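Local coordinates for transcriptional regulator (Vibrio virus VP882, PDB 7DWM), which binds the signalling molecule 3,5-dimethylpyrazin-2-ol and probably regulates transcription by binding DNA through a LuxR-type helix-turn-helix region, at residues Trp28-Thr33 and Gly119-Gly124; Arg79-Gly84 and Lys107-Met112. All coordinates share one frame; numbering follows the deposited sequence.

Contact 1: residues Trp28-Thr33 and Gly119-Gly124; sequences WGIKDT and GTIFHG. With A1U (3,5-dimethylpyrazin-2-ol), chain C.
Trp28 and His123 lie almost flat on one another: the indole six-membered ring and the imidazole form an offset stack, with centroids 3.9 Å apart and planes only 6° from parallel. The His123 CB helps to cover the same indole face, sitting 3.5 Å from the centroid of the Trp28 six-membered ring, a CH-pi contact. Asp26 OD1 hydrogen-bonds His123 NE2, which helps fix the rotation of the imidazole. At the rim of the indole, in its plane, Ile121 CG2 touches Trp28 CZ3 at 3.8 Å. Ile121 CG2 also meets Ile30 CG2 of the partner strand, at 3.4 Å. Trp28, Ile30 and Ile121 pack on Phe21 of helix 7-21, and Trp28 meets Trp28 of the second subunit.

Strands 28-32 and 119-126 run antiparallel side by side in the central sheet of the PAS fold. Gly29 and Phe122 are a hydrogen-bonded pair, as are Lys31 and Thr120; the bond from Phe122 N to Gly29 O is 2.8 Å long and nearly straight, 169° at the hydrogen.

The reverse face of the sheet belongs to the ligand pocket. Phe122 holds CG between its backbone N and carbonyl carbon (chi1 63°), which swings the ring across the neighbouring strand until Gly29 CA lies 3.7 Å from the ring centroid. Over the opposite face, above the ring centre, sits the CAH methyl of 3,5-dimethylpyrazin-2-ol, while Phe44 meets the same ring at a steep tilt. Lys31, its chain bent at chi2, runs past Thr120 OG1 and crosses the phenyl at about a right angle. Lys31 NZ makes a weak 3.3 Å hydrogen bond to OAI of the ligand and salt bridges to Asp60 and Asp78; Asp78 also bonds Thr120 OG1.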
ATOM      1  N   TRP A  28      11.161 -13.341   3.317  1.00102.29           N
ATOM      2  CA  TRP A  28      10.071 -14.249   2.995  1.00 97.12           C
ATOM      3  C   TRP A  28      10.163 -15.468   3.901  1.00102.64           C
ATOM      4  O   TRP A  28      11.260 -15.899   4.268  1.00 97.29           O
ATOM      5  CB  TRP A  28      10.144 -14.708   1.531  1.00101.94           C
ATOM      6  CG  TRP A  28       9.418 -13.868   0.513  1.00 95.76           C
ATOM      7  CD1 TRP A  28       9.977 -12.996  -0.379  1.00 84.13           C
ATOM      8  CD2 TRP A  28       8.009 -13.862   0.246  1.00 74.16           C
ATOM      9  NE1 TRP A  28       9.003 -12.437  -1.170  1.00 75.92           N
ATOM     10  CE2 TRP A  28       7.786 -12.952  -0.806  1.00 67.24           C
ATOM     11  CE3 TRP A  28       6.914 -14.528   0.805  1.00 74.47           C
ATOM     12  CZ2 TRP A  28       6.514 -12.695  -1.314  1.00 78.28           C
ATOM     13  CZ3 TRP A  28       5.653 -14.274   0.298  1.00 65.36           C
ATOM     14  CH2 TRP A  28       5.463 -13.364  -0.749  1.00 76.66           C
ATOM     15  N   GLY A  29       9.017 -16.036   4.258  1.00101.98           N
ATOM     16  CA  GLY A  29       9.069 -17.272   5.028  1.00 89.39           C
ATOM     17  C   GLY A  29       7.689 -17.832   5.285  1.00104.05           C
ATOM     18  O   GLY A  29       6.675 -17.226   4.933  1.00103.27           O
ATOM     19  N   ILE A  30       7.670 -19.040   5.853  1.00104.88           N
ATOM     20  CA  ILE A  30       6.435 -19.712   6.254  1.00110.71           C
ATOM     21  C   ILE A  30       6.661 -20.410   7.593  1.00116.30           C
ATOM     22  O   ILE A  30       7.744 -20.945   7.869  1.00109.56           O
ATOM     23  CB  ILE A  30       5.911 -20.695   5.170  1.00117.21           C
ATOM     24  CG1 ILE A  30       6.731 -21.989   5.068  1.00121.40           C
ATOM     25  CG2 ILE A  30       5.806 -20.032   3.813  1.00113.88           C
ATOM     26  CD1 ILE A  30       6.318 -23.066   6.049  1.00124.47           C
ATOM     27  N   LYS A  31       5.639 -20.385   8.439  1.00 95.01           N
ATOM     28  CA  LYS A  31       5.652 -21.181   9.659  1.00103.61           C
ATOM     29  C   LYS A  31       4.357 -21.979   9.761  1.00116.52           C
ATOM     30  O   LYS A  31       3.448 -21.835   8.941  1.00106.98           O
ATOM     31  CB  LYS A  31       5.892 -20.325  10.906  1.00114.76           C
ATOM     32  CG  LYS A  31       5.046 -19.104  11.017  1.00109.85           C
ATOM     33  CD  LYS A  31       5.923 -17.966  11.470  1.00100.73           C
ATOM     34  CE  LYS A  31       5.106 -16.747  11.755  1.00 89.41           C
ATOM     35  NZ  LYS A  31       5.885 -15.721  12.477  1.00 73.26           N
ATOM     36  N   ASP A  32       4.278 -22.797  10.806  1.00120.09           N
ATOM     37  CA  ASP A  32       3.264 -23.828  10.961  1.00114.10           C
ATOM     38  C   ASP A  32       2.106 -23.318  11.817  1.00114.77           C
ATOM     39  O   ASP A  32       2.032 -22.136  12.168  1.00122.45           O
ATOM     40  CB  ASP A  32       3.921 -25.071  11.566  1.00117.15           C
ATOM     41  CG  ASP A  32       3.068 -26.312  11.453  1.00133.13           C
ATOM     42  OD1 ASP A  32       2.772 -26.901  12.511  1.00129.73           O
ATOM     43  OD2 ASP A  32       2.701 -26.701  10.322  1.00132.75           O
ATOM     44  N   THR A  33       1.183 -24.222  12.159  1.00 99.53           N
ATOM     45  CA  THR A  33       0.067 -23.908  13.038  1.00112.60           C
ATOM     46  C   THR A  33       0.508 -23.739  14.483  1.00113.30           C
ATOM     47  O   THR A  33      -0.289 -23.276  15.306  1.00103.03           O
ATOM     48  CB  THR A  33      -1.013 -24.990  12.950  1.00110.64           C
ATOM     49  OG1 THR A  33      -2.057 -24.703  13.888  1.00118.93           O
ATOM     50  CG2 THR A  33      -0.427 -26.362  13.267  1.00107.25           C
ATOM     51  N   GLY A 119      -0.327 -23.585   7.966  1.00137.31           N
ATOM     52  CA  GLY A 119       0.307 -22.538   8.736  1.00123.15           C
ATOM     53  C   GLY A 119       0.103 -21.199   8.065  1.00119.63           C
ATOM     54  O   GLY A 119      -1.003 -20.895   7.613  1.00114.39           O
ATOM     55  N   THR A 120       1.160 -20.402   7.958  1.00113.17           N
ATOM     56  CA  THR A 120       1.074 -19.089   7.337  1.00107.77           C
ATOM     57  C   THR A 120       2.342 -18.803   6.550  1.00106.54           C
ATOM     58  O   THR A 120       3.413 -19.339   6.848  1.00101.91           O
ATOM     59  CB  THR A 120       0.870 -17.964   8.369  1.00102.65           C
ATOM     60  OG1 THR A 120       2.032 -17.850   9.199  1.00103.28           O
ATOM     61  CG2 THR A 120      -0.346 -18.226   9.247  1.00 99.69           C
ATOM     62  N   ILE A 121       2.201 -17.945   5.541  1.00112.16           N
ATOM     63  CA  ILE A 121       3.314 -17.360   4.803  1.00101.64           C
ATOM     64  C   ILE A 121       3.380 -15.891   5.186  1.00105.87           C
ATOM     65  O   ILE A 121       2.342 -15.230   5.313  1.00112.36           O
ATOM     66  CB  ILE A 121       3.160 -17.509   3.273  1.00 98.18           C
ATOM     67  CG1 ILE A 121       2.649 -18.899   2.886  1.00111.53           C
ATOM     68  CG2 ILE A 121       4.455 -17.153   2.539  1.00105.88           C
ATOM     69  CD1 ILE A 121       1.190 -18.912   2.524  1.00 96.52           C
ATOM     70  N   PHE A 122       4.591 -15.385   5.394  1.00 92.53           N
ATOM     71  CA  PHE A 122       4.801 -13.983   5.710  1.00 92.07           C
ATOM     72  C   PHE A 122       5.769 -13.381   4.704  1.00 96.85           C
ATOM     73  O   PHE A 122       6.784 -13.997   4.339  1.00 84.03           O
ATOM     74  CB  PHE A 122       5.310 -13.784   7.157  1.00 98.18           C
ATOM     75  CG  PHE A 122       6.659 -14.393   7.430  1.00 91.54           C
ATOM     76  CD1 PHE A 122       6.761 -15.626   8.051  1.00 93.33           C
ATOM     77  CD2 PHE A 122       7.826 -13.717   7.102  1.00 85.52           C
ATOM     78  CE1 PHE A 122       7.996 -16.187   8.310  1.00 92.97           C
ATOM     79  CE2 PHE A 122       9.062 -14.277   7.354  1.00 84.92           C
ATOM     80  CZ  PHE A 122       9.148 -15.510   7.965  1.00 92.31           C
ATOM     81  N   HIS A 123       5.414 -12.181   4.241  1.00 93.15           N
ATOM     82  CA  HIS A 123       6.196 -11.381   3.308  1.00 88.45           C
ATOM     83  C   HIS A 123       6.490 -10.032   3.971  1.00 80.50           C
ATOM     84  O   HIS A 123       5.538  -9.266   4.230  1.00 68.19           O
ATOM     85  CB  HIS A 123       5.465 -11.204   1.980  1.00 78.54           C
ATOM     86  CG  HIS A 123       6.212 -10.383   0.975  1.00 77.71           C
ATOM     87  ND1 HIS A 123       5.582  -9.696  -0.040  1.00 54.67           N
ATOM     88  CD2 HIS A 123       7.537 -10.142   0.825  1.00 77.46           C
ATOM     89  CE1 HIS A 123       6.485  -9.066  -0.771  1.00 72.48           C
ATOM     90  NE2 HIS A 123       7.679  -9.320  -0.267  1.00 65.75           N
ATOM     91  N   GLY A 124       7.729  -9.764   4.244  1.00 77.19           N
ATOM     92  CA  GLY A 124       8.158  -8.504   4.846  1.00 82.24           C
ATOM     93  C   GLY A 124       8.676  -7.548   3.781  1.00 73.38           C
ATOM     94  O   GLY A 124       9.485  -7.932   2.935  1.00 82.00           O
TER
HETATM   95  CAB A1U C 301       7.430  -9.669  12.480  1.00 90.98           C
HETATM   96  CAC A1U C 301       8.709 -10.171  12.136  1.00 90.18           C
HETATM   97  CAE A1U C 301       7.738 -12.252  11.669  1.00 78.76           C
HETATM   98  CAF A1U C 301       6.507 -11.668  12.034  1.00 91.86           C
HETATM   99  CAG A1U C 301       9.909  -9.266  12.219  1.00 73.64           C
HETATM  100  CAH A1U C 301       7.864 -13.677  11.223  1.00 87.10           C
HETATM  101  NAA A1U C 301       6.295 -10.417  12.439  1.00 87.64           N
HETATM  102  NAD A1U C 301       8.832 -11.469  11.731  1.00 81.19           N
HETATM  103  OAI A1U C 301       5.392 -12.525  11.953  1.00 82.36           O

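Contact 2: residues Arg79-Gly84 and Lys107-Met112; sequences RLVEQG and KTPLIM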
ATOM      1  N   ARG A  79      -2.565 -16.728  14.051  1.00102.78           N
ATOM      2  CA  ARG A  79      -3.707 -17.627  14.136  1.00103.93           C
ATOM      3  C   ARG A  79      -4.978 -17.027  13.547  1.00107.40           C
ATOM      4  O   ARG A  79      -5.819 -17.779  13.039  1.00119.69           O
ATOM      5  CB  ARG A  79      -3.945 -18.050  15.591  1.00 99.81           C
ATOM      6  CG  ARG A  79      -2.668 -18.475  16.321  1.00109.52           C
ATOM      7  CD  ARG A  79      -2.470 -19.981  16.256  1.00100.05           C
ATOM      8  NE  ARG A  79      -1.699 -20.369  15.078  1.00112.50           N
ATOM      9  CZ  ARG A  79      -0.374 -20.313  14.998  1.00104.07           C
ATOM     10  NH1 ARG A  79       0.239 -20.685  13.883  1.00 90.92           N
ATOM     11  NH2 ARG A  79       0.339 -19.892  16.031  1.00 97.27           N
ATOM     12  N   LEU A  80      -5.059 -15.695  13.448  1.00103.24           N
ATOM     13  CA  LEU A  80      -6.253 -15.056  12.909  1.00111.50           C
ATOM     14  C   LEU A  80      -6.197 -14.945  11.403  1.00117.59           C
ATOM     15  O   LEU A  80      -7.240 -14.790  10.761  1.00117.58           O
ATOM     16  CB  LEU A  80      -6.412 -13.652  13.501  1.00111.68           C
ATOM     17  CG  LEU A  80      -7.342 -13.558  14.713  1.00107.50           C
ATOM     18  CD1 LEU A  80      -7.909 -12.121  14.930  1.00105.06           C
ATOM     19  CD2 LEU A  80      -8.438 -14.628  14.644  1.00108.50           C
ATOM     20  N   VAL A  81      -5.000 -15.059  10.840  1.00117.04           N
ATOM     21  CA  VAL A  81      -4.854 -15.448   9.446  1.00116.95           C
ATOM     22  C   VAL A  81      -5.357 -16.870   9.223  1.00121.52           C
ATOM     23  O   VAL A  81      -6.046 -17.148   8.230  1.00125.31           O
ATOM     24  CB  VAL A  81      -3.382 -15.268   9.017  1.00112.27           C
ATOM     25  CG1 VAL A  81      -2.445 -15.989   9.963  1.00114.57           C
ATOM     26  CG2 VAL A  81      -3.180 -15.755   7.610  1.00112.79           C
ATOM     27  N   GLU A  82      -5.013 -17.798  10.124  1.00124.21           N
ATOM     28  CA  GLU A  82      -5.268 -19.210   9.850  1.00112.28           C
ATOM     29  C   GLU A  82      -6.754 -19.537   9.883  1.00115.63           C
ATOM     30  O   GLU A  82      -7.201 -20.449   9.177  1.00105.37           O
ATOM     31  CB  GLU A  82      -4.495 -20.096  10.829  1.00107.01           C
ATOM     32  CG  GLU A  82      -3.115 -20.507  10.305  1.00113.00           C
ATOM     33  CD  GLU A  82      -2.129 -20.806  11.418  1.00114.11           C
ATOM     34  OE1 GLU A  82      -2.582 -21.025  12.560  1.00103.82           O
ATOM     35  OE2 GLU A  82      -0.907 -20.821  11.158  1.00111.85           O
ATOM     36  N   GLN A  83      -7.538 -18.742  10.601  1.00120.85           N
ATOM     37  CA  GLN A  83      -8.996 -19.006  10.610  1.00121.39           C
ATOM     38  C   GLN A  83      -9.664 -18.196   9.498  1.00133.51           C
ATOM     39  O   GLN A  83     -10.833 -17.821   9.682  1.00136.03           O
ATOM     40  CB  GLN A  83      -9.611 -18.630  11.951  1.00116.67           C
ATOM     41  CG  GLN A  83      -9.362 -19.657  13.036  1.00115.45           C
ATOM     42  CD  GLN A  83      -9.277 -18.966  14.369  1.00124.81           C
ATOM     43  OE1 GLN A  83     -10.215 -18.303  14.795  1.00132.42           O
ATOM     44  NE2 GLN A  83      -8.138 -19.100  15.029  1.00121.58           N
ATOM     45  N   GLY A  84      -8.931 -17.876   8.427  1.00133.21           N
ATOM     46  CA  GLY A  84      -9.532 -17.117   7.312  1.00127.31           C
ATOM     47  C   GLY A  84      -8.788 -17.265   5.995  1.00130.03           C
ATOM     48  O   GLY A  84      -7.579 -17.549   6.011  1.00125.07           O
ATOM     49  N   LYS A 107       0.822 -11.360   6.107  1.00 96.42           N
ATOM     50  CA  LYS A 107       0.659 -12.751   6.513  1.00110.41           C
ATOM     51  C   LYS A 107      -0.611 -13.328   5.904  1.00118.43           C
ATOM     52  O   LYS A 107      -1.699 -12.764   6.065  1.00102.71           O
ATOM     53  CB  LYS A 107       0.649 -12.862   8.036  1.00107.42           C
ATOM     54  CG  LYS A 107       1.810 -12.097   8.654  1.00107.38           C
ATOM     55  CD  LYS A 107       1.673 -11.858  10.150  1.00 88.01           C
ATOM     56  CE  LYS A 107       1.918 -13.128  10.941  1.00 92.77           C
ATOM     57  NZ  LYS A 107       2.023 -12.858  12.401  1.00 84.76           N
ATOM     58  N   THR A 108      -0.444 -14.443   5.193  1.00119.89           N
ATOM     59  CA  THR A 108      -1.447 -15.135   4.401  1.00117.87           C
ATOM     60  C   THR A 108      -1.572 -16.590   4.848  1.00121.63           C
ATOM     61  O   THR A 108      -0.593 -17.188   5.291  1.00119.59           O
ATOM     62  CB  THR A 108      -1.094 -15.088   2.909  1.00 98.81           C
ATOM     63  OG1 THR A 108      -2.118 -15.754   2.161  1.00122.40           O
ATOM     64  CG2 THR A 108       0.266 -15.741   2.659  1.00104.07           C
ATOM     65  N   PRO A 109      -2.770 -17.165   4.750  1.00130.07           N
ATOM     66  CA  PRO A 109      -2.921 -18.597   5.064  1.00122.00           C
ATOM     67  C   PRO A 109      -2.143 -19.479   4.093  1.00112.74           C
ATOM     68  O   PRO A 109      -2.115 -19.239   2.886  1.00119.12           O
ATOM     69  CB  PRO A 109      -4.434 -18.826   4.945  1.00112.54           C
ATOM     70  CG  PRO A 109      -5.060 -17.450   4.959  1.00117.33           C
ATOM     71  CD  PRO A 109      -4.040 -16.535   4.366  1.00129.60           C
ATOM     72  N   LEU A 110      -1.511 -20.517   4.635  1.00109.99           N
ATOM     73  CA  LEU A 110      -0.774 -21.489   3.828  1.00121.35           C
ATOM     74  C   LEU A 110      -1.667 -22.656   3.426  1.00140.96           C
ATOM     75  O   LEU A 110      -2.035 -23.504   4.253  1.00137.04           O
ATOM     76  CB  LEU A 110       0.482 -21.958   4.554  1.00109.12           C
ATOM     77  CG  LEU A 110       1.396 -22.819   3.674  1.00113.74           C
ATOM     78  CD1 LEU A 110       2.873 -22.518   3.884  1.00101.71           C
ATOM     79  CD2 LEU A 110       1.154 -24.276   3.924  1.00118.11           C
ATOM     80  N   ILE A 111      -2.081 -22.654   2.168  1.00143.25           N
ATOM     81  CA  ILE A 111      -2.771 -23.791   1.569  1.00131.99           C
ATOM     82  C   ILE A 111      -1.845 -24.462   0.572  1.00135.61           C
ATOM     83  O   ILE A 111      -0.957 -23.839  -0.016  1.00136.03           O
ATOM     84  CB  ILE A 111      -4.099 -23.313   0.943  1.00122.91           C
ATOM     85  CG1 ILE A 111      -4.832 -22.354   1.882  1.00111.29           C
ATOM     86  CG2 ILE A 111      -4.994 -24.480   0.557  1.00127.08           C
ATOM     87  CD1 ILE A 111      -4.592 -20.898   1.584  1.00109.86           C
ATOM     88  N   MET A 112      -2.025 -25.769   0.447  1.00134.87           N
ATOM     89  CA  MET A 112      -1.173 -26.633  -0.352  1.00139.84           C
ATOM     90  C   MET A 112      -2.033 -27.645  -1.090  1.00137.05           C
ATOM     91  O   MET A 112      -3.248 -27.683  -0.868  1.00136.24           O
ATOM     92  CB  MET A 112      -0.184 -27.393   0.540  1.00133.01           C
ATOM     93  CG  MET A 112       0.491 -26.643   1.661  1.00119.56           C
ATOM     94  SD  MET A 112       0.639 -27.703   3.117  1.00124.28           S
ATOM     95  CE  MET A 112      -1.093 -28.011   3.477  1.00119.70           C
TER
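With chi1 at 53°, Val81 tucks CG1 between its backbone N and carbonyl carbon and turns CG2 trans to that nitrogen, so this one methyl faces the peptide that joins Thr108 to Pro109. Here the PAS fold brings the end of helix 71-80, with the type I turn Val81-Gly84 that follows it, against strand 99-110 of the central sheet. Val81 CG2 lies against the Thr108-Pro109 peptide, 3.2 Å from Pro109 N. Val81 CG2 also touches Pro109 CD, at 3.4 Å, so the methyl packs both on main chain and on the pyrrolidine ring. Pro109 has no N-H, so the atom facing Val81 CG2 is not a donor. Thr120 of strand 119-126 touches Val81 as well.

The turn is tied by its own backbone, Gly84 N bonding to Val81 O, and Gln83 N reaches back to Arg79 O.

Lys107 starts toward the turn, but its chain bends at the CG-CD bond (chi3 74°), and NZ ends on the helix side: it hydrogen-bonds Gln77, forms a salt bridge with Asp78 and makes a weak bond to OAI of the bound 3,5-dimethylpyrazin-2-ol. On the far side of the strand, Thr108 packs on Gln24 of the second subunit.

Within 79-84, Arg79 and Glu82 are joined by a side-on, two-nitrogen salt bridge. NE of Arg79 points at Glu82 OE1 over 2.7 Å, close to the guanidinium plane and 159° at the hydrogen. The second prong is Arg79 NH1 to Glu82 OE2, 3.0 Å, which meets the carboxylate on its syn side.

How the contacts relate
Contacts 1 and 2 have centres about 9 Å apart and share the sheet, since strands 119-126 and 99-110 are neighbours in it. The backbone stitches them: Thr108 N lies 2.9 Å from Ile121 O, and Leu110 N 3.0 Å from Gly119 O, both probable hydrogen bonds. At the other end of contact 2, Arg79 NH1 packs 2.9 Å from Asp32 O. The ligand pocket draws on both: contact 1 and contact 2 each supply a lysine, from two different strands, to the same ligand oxygen and to one carboxylate, that of Asp78, the residue just before segment 79-84.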